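Local coordinates for HD domain protein (Enterococcus faecalis, PDB 4LRL) that hydrolyses deoxyribonucleoside triphosphates, very probably to the nucleoside and triphosphate, under allosteric control by bound nucleotides, at residues Tyr443-Gln451 / Tyr464-His472; Ser338-Arg346 / Gly379-Ala387. One frame throughout, in Å; residues are numbered along the deposited sequence.

Contact 1: residues Tyr443-Gln451 / Tyr464-His472; sequences YFPKEMLDQ and YREFSSYIH. With DGT (2'-deoxyguanosine-5'-triphosphate), chain R.
Phe444 and Phe467 meet in a T-shaped pair where the middle strand of a three-stranded antiparallel sheet leads into 3-10 turn 446-448 beside the C-terminal part of helix 461-468. The edge of Phe467 points at the face of Phe444, with planes at 68° and CZ of Phe467 3.6 Å from CG of Phe444. Phe467 reaches across with CG anti to its backbone N (chi1 -179°). Met448 takes a face of the Phe467 ring. Its CB makes a CH-pi contact 3.6 Å from CE2 of Phe467, and its chain, bent at both chi2 and chi3, folds over the ring until CE lies 3.7 Å from CG of Phe467. SD stands above the same ring at longer range, a Met-aromatic contact, and lies obliquely to Tyr464 as well. At the rim of Phe467 sits Leu449 CD2, 3.9 Å from CE2 of Phe467 and also against Ile471 CG1; Ile471 CD1 approaches Phe444 obliquely. Ile375 of helix 361-377 touches Phe444, Met448 and Phe467, tying this apolar cluster to the neighbouring helix.

No hydrogen bond crosses between the segments anywhere; farther along, the carbonyl O of Met448 lies at the edge of the Tyr464 ring, while the Gln451 amide is modelled over a face, its plane 29° from the ring; that side chain is poorly ordered, so its placement is tentative. Within the helix, Tyr464 O is gripped from opposite faces of its plane by Ser468 N and by Ser468 OG, the latter at 2.6 Å. On the other flank of the 3-10 turn the extended Lys446 reaches a dGTP pocket, consistent with an allosteric site, shared with Arg350, Lys354 and residues of the third subunit: its NZ donates to O2G of the dGTP gamma-phosphate at 3.3 Å.

Contact 2: residues Ser338-Arg346 / Gly379-Ala387; sequences SILGDLAKR and GFNPKYYTA
A knob-into-hole contact joins two helices of the HD-associated region: Tyr385, from the short helix 382-385, sets its side chain among Ile339, Asp342, Leu343 and Arg346 of helix 338-348. The phenol donates from OH to Asp342 OD2 at 2.7 Å. It arrives on the anti side of that oxygen, 22° out of the carboxylate plane. The syn lone pair of the same atom is taken by Arg346 NH1 in a salt bridge of 2.8 Å, close to the guanidinium plane, so two donors fix OD2. A chi1 of -175°, with CG opposite the backbone N, carries the Asp342 carboxylate toward the phenol.

Tyr385 CE2 lies over a face of the Arg346 guanidinium, 3.8 Å from NH1, with the planes steeply inclined. NH1 also comes to the edge of Phe380, whose ring is nearly perpendicular to the guanidinium; Phe380 in turn places CD2 over the centre of the Tyr385 ring. Leu343 CD2 packs obliquely against Tyr385 CE2.

One turn earlier, Ile339 meets Tyr384, whose hydroxyl is held by Glu288 and Arg285 of helix 270-291. Asn381 N-caps the short helix, OD1 accepting from Lys383 N, and its CB touches Ile339 CD1. The branch methyl CG2 of Ile339 sits over the Tyr384 face, a CH-pi contact 3.7 Å from Tyr384 CG.

Contact 2 closes before contact 1 opens along the chain, yet their centres lie about 16 Å apart and they touch directly. Strand 441-444 pairs with strand 387-389, where Tyr443 N probably donates to Ala387 O at 2.8 Å, and Pro445 CD packs 3.2 Å from Tyr385 O. A salt bridge of 3.0 Å from Arg346 NH2 to Glu447 OE2 gives the arginine of contact 2 a second acidic partner, next to Lys446 in 3-10 turn 446-448. Contact 1 reaches the dGTP itself through Lys446. Contact 2 stands farther back: the Arg346 side chain lies about 12 Å from the bound dGTP and about 8 Å from the Arg350 side chain, nearest atoms in each case.

Contact 1: residues Tyr443-Gln451 / Tyr464-His472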
# COMPACT_ATOMS: atom_id res chain seq x y z
N TYR C 443 24.71 -27.71 5.80
CA TYR C 443 24.06 -27.79 4.51
C TYR C 443 24.37 -29.13 3.87
O TYR C 443 25.47 -29.64 4.01
CB TYR C 443 24.52 -26.63 3.61
CG TYR C 443 23.78 -25.34 3.89
CD1 TYR C 443 24.26 -24.42 4.82
CD2 TYR C 443 22.60 -25.05 3.22
CE1 TYR C 443 23.56 -23.22 5.08
CE2 TYR C 443 21.89 -23.87 3.48
CZ TYR C 443 22.38 -22.96 4.40
OH TYR C 443 21.66 -21.81 4.63
N PHE C 444 23.39 -29.69 3.17
CA PHE C 444 23.53 -31.03 2.58
C PHE C 444 22.59 -31.17 1.39
O PHE C 444 21.60 -30.42 1.29
CB PHE C 444 23.24 -32.12 3.61
CG PHE C 444 21.95 -31.92 4.37
CD1 PHE C 444 20.74 -32.40 3.86
CD2 PHE C 444 21.94 -31.25 5.59
CE1 PHE C 444 19.54 -32.22 4.56
CE2 PHE C 444 20.75 -31.06 6.30
CZ PHE C 444 19.55 -31.54 5.78
N PRO C 445 22.88 -32.13 0.48
CA PRO C 445 21.97 -32.31 -0.65
C PRO C 445 20.59 -32.73 -0.16
O PRO C 445 20.48 -33.57 0.73
CB PRO C 445 22.63 -33.43 -1.46
CG PRO C 445 24.07 -33.38 -1.06
CD PRO C 445 24.03 -33.04 0.40
N LYS C 446 19.57 -32.11 -0.74
CA LYS C 446 18.18 -32.48 -0.50
C LYS C 446 17.95 -33.99 -0.67
O LYS C 446 17.23 -34.61 0.12
CB LYS C 446 17.25 -31.69 -1.43
CG LYS C 446 15.77 -31.86 -1.10
CD LYS C 446 14.85 -30.97 -1.96
CE LYS C 446 13.40 -31.42 -1.81
NZ LYS C 446 12.40 -30.37 -2.19
N GLU C 447 18.57 -34.58 -1.70
CA GLU C 447 18.35 -36.00 -2.00
C GLU C 447 18.76 -36.95 -0.87
O GLU C 447 18.40 -38.13 -0.90
CB GLU C 447 18.91 -36.43 -3.37
CG GLU C 447 20.24 -35.83 -3.82
CD GLU C 447 20.11 -34.45 -4.44
OE1 GLU C 447 20.20 -34.34 -5.69
OE2 GLU C 447 19.92 -33.47 -3.69
N MET C 448 19.45 -36.43 0.14
CA MET C 448 19.78 -37.21 1.34
C MET C 448 18.53 -37.54 2.15
O MET C 448 18.51 -38.54 2.87
CB MET C 448 20.77 -36.46 2.24
CG MET C 448 22.20 -36.35 1.69
SD MET C 448 22.99 -37.90 1.22
CE MET C 448 23.05 -38.78 2.78
N LEU C 449 17.50 -36.70 2.03
CA LEU C 449 16.28 -36.84 2.82
C LEU C 449 15.16 -37.61 2.12
O LEU C 449 14.60 -38.53 2.71
CB LEU C 449 15.77 -35.47 3.27
CG LEU C 449 16.60 -34.73 4.33
CD1 LEU C 449 15.98 -33.36 4.61
CD2 LEU C 449 16.72 -35.53 5.63
N ASP C 450 14.83 -37.24 0.89
CA ASP C 450 13.68 -37.82 0.18
C ASP C 450 14.05 -39.01 -0.70
O ASP C 450 15.17 -39.09 -1.21
CB ASP C 450 12.93 -36.74 -0.63
CG ASP C 450 13.86 -35.91 -1.52
OD1 ASP C 450 14.26 -34.80 -1.09
OD2 ASP C 450 14.20 -36.36 -2.64
N GLN C 451 13.10 -39.93 -0.88
CA GLN C 451 13.34 -41.14 -1.69
C GLN C 451 12.46 -41.27 -2.94
O GLN C 451 11.87 -42.32 -3.19
CB GLN C 451 13.26 -42.40 -0.82
CG GLN C 451 14.51 -42.64 0.03
CD GLN C 451 15.80 -42.53 -0.78
OE1 GLN C 451 16.56 -41.58 -0.62
NE2 GLN C 451 16.03 -43.50 -1.67
N TYR C 464 20.40 -43.49 3.61
CA TYR C 464 19.41 -42.40 3.57
C TYR C 464 18.55 -42.37 4.84
O TYR C 464 18.29 -41.30 5.39
CB TYR C 464 18.52 -42.49 2.32
CG TYR C 464 19.24 -42.22 1.01
CD1 TYR C 464 19.88 -41.00 0.78
CD2 TYR C 464 19.27 -43.18 -0.00
CE1 TYR C 464 20.54 -40.75 -0.42
CE2 TYR C 464 19.93 -42.94 -1.21
CZ TYR C 464 20.56 -41.72 -1.40
OH TYR C 464 21.20 -41.46 -2.59
N ARG C 465 18.13 -43.55 5.30
CA ARG C 465 17.37 -43.65 6.54
C ARG C 465 18.23 -43.30 7.75
O ARG C 465 17.78 -42.58 8.65
CB ARG C 465 16.70 -45.03 6.68
CG ARG C 465 15.53 -45.24 5.72
CD ARG C 465 14.78 -46.53 6.01
NE ARG C 465 15.63 -47.71 5.90
CZ ARG C 465 15.77 -48.43 4.80
NH1 ARG C 465 15.12 -48.10 3.69
NH2 ARG C 465 16.57 -49.50 4.79
N GLU C 466 19.47 -43.77 7.77
CA GLU C 466 20.40 -43.45 8.85
C GLU C 466 20.61 -41.94 8.93
O GLU C 466 20.42 -41.34 9.98
CB GLU C 466 21.73 -44.19 8.67
CG GLU C 466 22.83 -43.82 9.67
CD GLU C 466 22.57 -44.32 11.09
OE1 GLU C 466 21.46 -44.82 11.39
OE2 GLU C 466 23.49 -44.21 11.92
N PHE C 467 20.95 -41.34 7.80
CA PHE C 467 21.09 -39.89 7.70
C PHE C 467 19.84 -39.14 8.19
O PHE C 467 19.96 -38.20 9.00
CB PHE C 467 21.43 -39.46 6.27
CG PHE C 467 21.60 -37.98 6.12
CD1 PHE C 467 22.87 -37.41 6.20
CD2 PHE C 467 20.49 -37.15 5.95
CE1 PHE C 467 23.03 -36.03 6.08
CE2 PHE C 467 20.65 -35.77 5.82
CZ PHE C 467 21.91 -35.21 5.89
N SER C 468 18.66 -39.55 7.71
CA SER C 468 17.39 -38.90 8.04
C SER C 468 17.10 -38.85 9.53
O SER C 468 16.51 -37.89 10.01
CB SER C 468 16.22 -39.61 7.33
OG SER C 468 16.38 -39.59 5.93
N SER C 469 17.51 -39.90 10.25
CA SER C 469 17.26 -40.00 11.70
C SER C 469 18.00 -38.92 12.51
O SER C 469 17.71 -38.73 13.69
CB SER C 469 17.61 -41.40 12.21
OG SER C 469 18.99 -41.68 12.02
N TYR C 470 18.93 -38.21 11.87
CA TYR C 470 19.67 -37.11 12.49
C TYR C 470 19.06 -35.72 12.23
O TYR C 470 19.52 -34.73 12.80
CB TYR C 470 21.13 -37.13 12.05
CG TYR C 470 21.94 -38.22 12.72
CD1 TYR C 470 22.10 -39.47 12.12
CD2 TYR C 470 22.53 -38.01 13.97
CE1 TYR C 470 22.83 -40.48 12.74
CE2 TYR C 470 23.26 -39.00 14.60
CZ TYR C 470 23.41 -40.24 13.98
OH TYR C 470 24.14 -41.22 14.60
N ILE C 471 18.05 -35.66 11.36
CA ILE C 471 17.40 -34.39 11.00
C ILE C 471 15.96 -34.39 11.49
O ILE C 471 15.13 -35.14 10.98
CB ILE C 471 17.42 -34.12 9.47
CG1 ILE C 471 18.83 -34.27 8.88
CG2 ILE C 471 16.81 -32.74 9.16
CD1 ILE C 471 19.89 -33.39 9.52
N HIS C 472 15.68 -33.51 12.45
CA HIS C 472 14.40 -33.51 13.13
C HIS C 472 13.98 -32.08 13.49
O HIS C 472 14.74 -31.34 14.13
CB HIS C 472 14.50 -34.38 14.39
CG HIS C 472 13.19 -34.69 15.03
ND1 HIS C 472 12.27 -35.55 14.46
CD2 HIS C 472 12.64 -34.28 16.20
CE1 HIS C 472 11.21 -35.64 15.24
NE2 HIS C 472 11.41 -34.88 16.31
PG DGT R . 10.24 -27.85 -0.09
O1G DGT R . 9.25 -27.21 0.87
O2G DGT R . 10.70 -29.23 0.35
O3G DGT R . 9.84 -27.75 -1.55
O3B DGT R . 11.61 -26.99 -0.03
PB DGT R . 11.70 -25.53 0.62
O1B DGT R . 12.45 -25.63 1.92
O2B DGT R . 10.34 -24.87 0.59
O3A DGT R . 12.64 -24.77 -0.42
PA DGT R . 12.22 -24.26 -1.88
O1A DGT R . 13.40 -24.54 -2.78
O2A DGT R . 10.87 -24.73 -2.32
O5' DGT R . 12.17 -22.66 -1.70
C5' DGT R . 11.50 -22.02 -0.62
C4' DGT R . 10.65 -20.86 -1.15
O4' DGT R . 11.32 -20.08 -2.15
C3' DGT R . 9.40 -21.37 -1.85
O3' DGT R . 8.39 -21.81 -0.92
C2' DGT R . 9.01 -20.19 -2.73
C1' DGT R . 10.33 -19.46 -2.98
N9 DGT R . 10.73 -19.52 -4.41
C8 DGT R . 11.04 -18.45 -5.17
N7 DGT R . 11.38 -18.81 -6.44
C5 DGT R . 11.29 -20.15 -6.50
C6 DGT R . 11.49 -21.20 -7.54
O6 DGT R . 11.85 -20.94 -8.70
N1 DGT R . 11.28 -22.46 -7.20
C2 DGT R . 10.89 -22.84 -5.98
N2 DGT R . 10.71 -24.15 -5.76
N3 DGT R . 10.69 -21.95 -4.97
C4 DGT R . 10.86 -20.61 -5.17

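Contact 2: residues Ser338-Arg346 / Gly379-Ala387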
# COMPACT_ATOMS: atom_id res chain seq x y z
N SER C 338 32.82 -34.04 -12.97
CA SER C 338 31.50 -34.35 -12.43
C SER C 338 31.00 -33.26 -11.47
O SER C 338 29.88 -32.76 -11.61
CB SER C 338 31.54 -35.73 -11.75
OG SER C 338 30.40 -35.96 -10.94
N ILE C 339 31.85 -32.89 -10.52
CA ILE C 339 31.51 -31.93 -9.49
C ILE C 339 31.20 -30.54 -10.07
O ILE C 339 30.18 -29.93 -9.71
CB ILE C 339 32.62 -31.87 -8.41
CG1 ILE C 339 32.63 -33.18 -7.61
CG2 ILE C 339 32.45 -30.65 -7.48
CD1 ILE C 339 33.89 -33.39 -6.76
N LEU C 340 32.07 -30.05 -10.95
CA LEU C 340 31.88 -28.72 -11.54
C LEU C 340 30.61 -28.66 -12.39
O LEU C 340 29.77 -27.77 -12.21
CB LEU C 340 33.10 -28.27 -12.35
CG LEU C 340 33.04 -26.81 -12.82
CD1 LEU C 340 33.51 -25.85 -11.72
CD2 LEU C 340 33.81 -26.58 -14.10
N GLY C 341 30.47 -29.62 -13.31
CA GLY C 341 29.30 -29.72 -14.18
C GLY C 341 28.00 -29.68 -13.40
O GLY C 341 27.09 -28.92 -13.73
N ASP C 342 27.93 -30.49 -12.34
CA ASP C 342 26.74 -30.59 -11.51
C ASP C 342 26.45 -29.33 -10.69
O ASP C 342 25.29 -28.93 -10.57
CB ASP C 342 26.86 -31.79 -10.58
CG ASP C 342 25.60 -32.03 -9.77
OD1 ASP C 342 24.55 -32.35 -10.38
OD2 ASP C 342 25.66 -31.91 -8.54
N LEU C 343 27.49 -28.72 -10.13
CA LEU C 343 27.33 -27.48 -9.34
C LEU C 343 26.85 -26.34 -10.24
O LEU C 343 25.97 -25.56 -9.86
CB LEU C 343 28.63 -27.09 -8.62
CG LEU C 343 29.15 -27.99 -7.49
CD1 LEU C 343 30.52 -27.50 -6.97
CD2 LEU C 343 28.16 -28.10 -6.34
N ALA C 344 27.43 -26.26 -11.43
CA ALA C 344 27.00 -25.29 -12.41
C ALA C 344 25.51 -25.48 -12.73
O ALA C 344 24.76 -24.51 -12.77
CB ALA C 344 27.84 -25.38 -13.67
N LYS C 345 25.10 -26.74 -12.92
CA LYS C 345 23.69 -27.06 -13.17
C LYS C 345 22.83 -26.67 -11.96
O LYS C 345 21.76 -26.07 -12.12
CB LYS C 345 23.50 -28.53 -13.56
CG LYS C 345 22.11 -28.84 -14.08
CD LYS C 345 22.06 -30.11 -14.94
CE LYS C 345 20.81 -30.09 -15.86
NZ LYS C 345 20.71 -31.25 -16.83
N ARG C 346 23.31 -26.99 -10.76
CA ARG C 346 22.55 -26.69 -9.54
C ARG C 346 22.30 -25.21 -9.33
O ARG C 346 21.24 -24.83 -8.83
CB ARG C 346 23.19 -27.33 -8.30
CG ARG C 346 23.13 -28.86 -8.35
CD ARG C 346 23.96 -29.55 -7.27
NE ARG C 346 23.08 -30.15 -6.27
CZ ARG C 346 22.84 -31.45 -6.17
NH1 ARG C 346 23.42 -32.32 -6.98
NH2 ARG C 346 22.02 -31.89 -5.22
N GLY C 379 27.90 -40.94 -2.64
CA GLY C 379 28.57 -40.40 -3.83
C GLY C 379 28.73 -38.89 -3.90
O GLY C 379 29.19 -38.37 -4.92
N PHE C 380 28.35 -38.18 -2.83
CA PHE C 380 28.50 -36.74 -2.80
C PHE C 380 29.78 -36.36 -2.08
O PHE C 380 29.89 -36.58 -0.87
CB PHE C 380 27.32 -36.07 -2.11
CG PHE C 380 26.02 -36.14 -2.87
CD1 PHE C 380 25.01 -37.00 -2.45
CD2 PHE C 380 25.80 -35.33 -3.98
CE1 PHE C 380 23.78 -37.06 -3.15
CE2 PHE C 380 24.59 -35.37 -4.68
CZ PHE C 380 23.58 -36.24 -4.27
N ASN C 381 30.76 -35.80 -2.79
CA ASN C 381 31.96 -35.31 -2.14
C ASN C 381 31.57 -34.22 -1.11
O ASN C 381 31.01 -33.19 -1.47
CB ASN C 381 32.97 -34.79 -3.16
CG ASN C 381 34.31 -34.45 -2.54
OD1 ASN C 381 34.38 -33.91 -1.44
ND2 ASN C 381 35.39 -34.76 -3.25
N PRO C 382 31.87 -34.47 0.19
CA PRO C 382 31.44 -33.60 1.29
C PRO C 382 32.04 -32.19 1.25
O PRO C 382 31.44 -31.24 1.76
CB PRO C 382 31.93 -34.33 2.55
CG PRO C 382 32.25 -35.73 2.09
CD PRO C 382 32.66 -35.62 0.67
N LYS C 383 33.21 -32.05 0.64
CA LYS C 383 33.85 -30.75 0.53
C LYS C 383 33.04 -29.77 -0.34
O LYS C 383 33.14 -28.56 -0.16
CB LYS C 383 35.28 -30.86 0.01
CG LYS C 383 36.22 -31.58 0.95
CD LYS C 383 37.62 -30.95 0.93
CE LYS C 383 38.66 -31.82 1.63
NZ LYS C 383 39.03 -33.00 0.80
N TYR C 384 32.23 -30.31 -1.26
CA TYR C 384 31.47 -29.51 -2.22
C TYR C 384 29.97 -29.62 -2.00
O TYR C 384 29.21 -28.76 -2.45
CB TYR C 384 31.82 -29.89 -3.67
CG TYR C 384 33.30 -29.79 -3.96
CD1 TYR C 384 34.13 -30.90 -3.81
CD2 TYR C 384 33.88 -28.58 -4.35
CE1 TYR C 384 35.49 -30.81 -4.05
CE2 TYR C 384 35.25 -28.48 -4.60
CZ TYR C 384 36.04 -29.61 -4.45
OH TYR C 384 37.39 -29.55 -4.70
N TYR C 385 29.55 -30.67 -1.31
CA TYR C 385 28.13 -30.91 -1.14
C TYR C 385 27.60 -30.66 0.27
O TYR C 385 26.42 -30.88 0.52
CB TYR C 385 27.74 -32.29 -1.69
CG TYR C 385 27.80 -32.30 -3.19
CD1 TYR C 385 28.92 -32.81 -3.86
CD2 TYR C 385 26.77 -31.74 -3.95
CE1 TYR C 385 28.99 -32.80 -5.24
CE2 TYR C 385 26.83 -31.71 -5.34
CZ TYR C 385 27.94 -32.25 -5.98
OH TYR C 385 28.01 -32.22 -7.35
N THR C 386 28.47 -30.20 1.16
CA THR C 386 28.08 -29.81 2.51
C THR C 386 28.76 -28.51 2.90
O THR C 386 29.76 -28.12 2.31
CB THR C 386 28.43 -30.88 3.61
OG1 THR C 386 29.85 -30.89 3.86
CG2 THR C 386 27.96 -32.26 3.23
N ALA C 387 28.21 -27.84 3.91
CA ALA C 387 28.83 -26.66 4.47
C ALA C 387 28.33 -26.41 5.88
O ALA C 387 27.32 -26.98 6.30
CB ALA C 387 28.56 -25.42 3.60